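Local structure of PhnH (Penicillium herquei, 6JJT) at residues N123-N126 with N127-A130. The protein catalyses an enantioselective hydroalkoxylation that yields (2'R)-atrovenetin in phenalenone biosynthesis, acting as a homotetramer. Sequence-based numbering, arbitrary orientation.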
loop_
_atom_site.group_PDB
_atom_site.type_symbol
_atom_site.label_atom_id
_atom_site.label_comp_id
_atom_site.label_asym_id
_atom_site.label_seq_id
_atom_site.Cartn_x
_atom_site.Cartn_y
_atom_site.Cartn_z
ATOM N N ASN D 123 -9.311 -16.210 -14.647
ATOM C CA ASN D 123 -8.659 -16.227 -13.337
ATOM C C ASN D 123 -7.246 -16.831 -13.384
ATOM O O ASN D 123 -6.541 -16.729 -12.395
ATOM C CB ASN D 123 -9.581 -16.655 -12.201
ATOM C CG ASN D 123 -9.936 -18.114 -12.298
ATOM O OD1 ASN D 123 -9.368 -18.828 -13.118
ATOM N ND2 ASN D 123 -10.864 -18.560 -11.451
ATOM N N TRP D 124 -6.811 -17.422 -14.493
ATOM C CA TRP D 124 -5.398 -17.714 -14.710
ATOM C C TRP D 124 -4.519 -16.467 -14.495
ATOM O O TRP D 124 -3.338 -16.570 -14.165
ATOM C CB TRP D 124 -5.191 -18.371 -16.095
ATOM C CG TRP D 124 -5.612 -17.539 -17.270
ATOM C CD1 TRP D 124 -6.861 -17.448 -17.828
ATOM C CD2 TRP D 124 -4.802 -16.638 -18.026
ATOM N NE1 TRP D 124 -6.871 -16.547 -18.862
ATOM C CE2 TRP D 124 -5.612 -16.040 -19.019
ATOM C CE3 TRP D 124 -3.460 -16.286 -17.936
ATOM C CZ2 TRP D 124 -5.126 -15.093 -19.920
ATOM C CZ3 TRP D 124 -2.968 -15.373 -18.839
ATOM C CH2 TRP D 124 -3.784 -14.781 -19.814
ATOM N N LEU D 125 -5.084 -15.265 -14.695
ATOM C CA LEU D 125 -4.300 -14.039 -14.540
ATOM C C LEU D 125 -3.919 -13.791 -13.080
ATOM O O LEU D 125 -2.937 -13.096 -12.830
ATOM C CB LEU D 125 -5.090 -12.834 -15.073
ATOM C CG LEU D 125 -5.195 -12.741 -16.592
ATOM C CD1 LEU D 125 -6.254 -11.708 -16.977
ATOM C CD2 LEU D 125 -3.803 -12.371 -17.144
ATOM N N ASN D 126 -4.638 -14.431 -12.165
ATOM C CA ASN D 126 -4.318 -14.265 -10.766
ATOM C C ASN D 126 -2.932 -14.799 -10.441
ATOM O O ASN D 126 -2.330 -14.407 -9.429
ATOM C CB ASN D 126 -5.331 -14.975 -9.872
ATOM C CG ASN D 126 -6.708 -14.350 -9.899
ATOM O OD1 ASN D 126 -6.864 -13.190 -10.262
ATOM N ND2 ASN D 126 -7.707 -15.097 -9.509
ATOM N N ASN D 127 -2.453 -15.721 -11.285
ATOM C CA ASN D 127 -1.143 -16.301 -11.071
ATOM C C ASN D 127 -0.071 -15.666 -11.930
ATOM O O ASN D 127 1.042 -16.189 -11.970
ATOM C CB ASN D 127 -1.175 -17.816 -11.311
ATOM C CG ASN D 127 -2.125 -18.487 -10.354
ATOM O OD1 ASN D 127 -2.112 -18.205 -9.156
ATOM N ND2 ASN D 127 -3.030 -19.292 -10.886
ATOM N N VAL D 128 -0.352 -14.550 -12.602
ATOM C CA VAL D 128 0.573 -13.942 -13.536
ATOM C C VAL D 128 1.295 -12.722 -12.961
ATOM O O VAL D 128 0.665 -11.799 -12.408
ATOM C CB VAL D 128 -0.141 -13.527 -14.849
ATOM C CG1 VAL D 128 0.744 -12.697 -15.770
ATOM C CG2 VAL D 128 -0.695 -14.788 -15.546
ATOM N N THR D 129 2.600 -12.639 -13.169
ATOM C CA THR D 129 3.354 -11.397 -13.073
ATOM C C THR D 129 3.658 -10.930 -14.490
ATOM O O THR D 129 4.309 -11.675 -15.300
ATOM C CB THR D 129 4.725 -11.587 -12.399
ATOM O OG1 THR D 129 5.338 -12.798 -12.923
ATOM C CG2 THR D 129 4.589 -11.835 -10.921
ATOM N N ALA D 130 3.248 -9.721 -14.846
ATOM C CA ALA D 130 3.596 -9.143 -16.134
ATOM C C ALA D 130 4.466 -7.917 -16.026
ATOM O O ALA D 130 4.659 -7.349 -14.941
ATOM C CB ALA D 130 2.328 -8.871 -16.923
HETATM O O HOH W 1 -1.418 -11.476 -10.715
#
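A short 3-10 segment, 123-126, where the chain leaves the loop after strand 110-116 and enters strand 129-133 of the antiparallel eight-stranded barrel, brings Trp124 and Leu125 against Asn127 and Val128. Two successive i-to-i+3 backbone hydrogen bonds define the exit: Asn127 N donates to Trp124 O (3.1 Å), and Val128 N donates to Leu125 O (3.0 Å). One residue earlier, Asn126 N bonds to Asn123 O, completing a run of three such steps. At Val128 the backbone opens into an extended conformation, and the strand that follows pairs with both barrel neighbours, Ala130 with Val113 and Thr129 with Ile148.

On the apolar side, the Val128 CG2 methyl meets both Trp124 and Leu125. Val128 CG2, placed beside its own backbone N and opposite the carbonyl carbon, approaches the six-membered part of the Trp124 ring obliquely, 3.9 Å from CE3. Val128 CG2 also touches Leu125 CD2 and lies 3.5 Å from Trp124 O. The indole folds back over the turn because CG sits between the backbone N and carbonyl carbon (chi1 61°), and Leu125 CG packs on one ring face toward its rim. Phe115 receives both Leu125 and Val128, while Leu29 meets Trp124, so the cluster joins the turn to two strands of the barrel.

Asn126 turns its amide to other partners: ND2 bonds to Thr117 O and to Asp81 OD2 of the second subunit, linking the turn to the tetramer interface. Beside the second backbone bond, a water sits within hydrogen-bonding distance of two carbonyls, its oxygen 3.1 Å from Leu125 O and 2.7 Å from Val128 O.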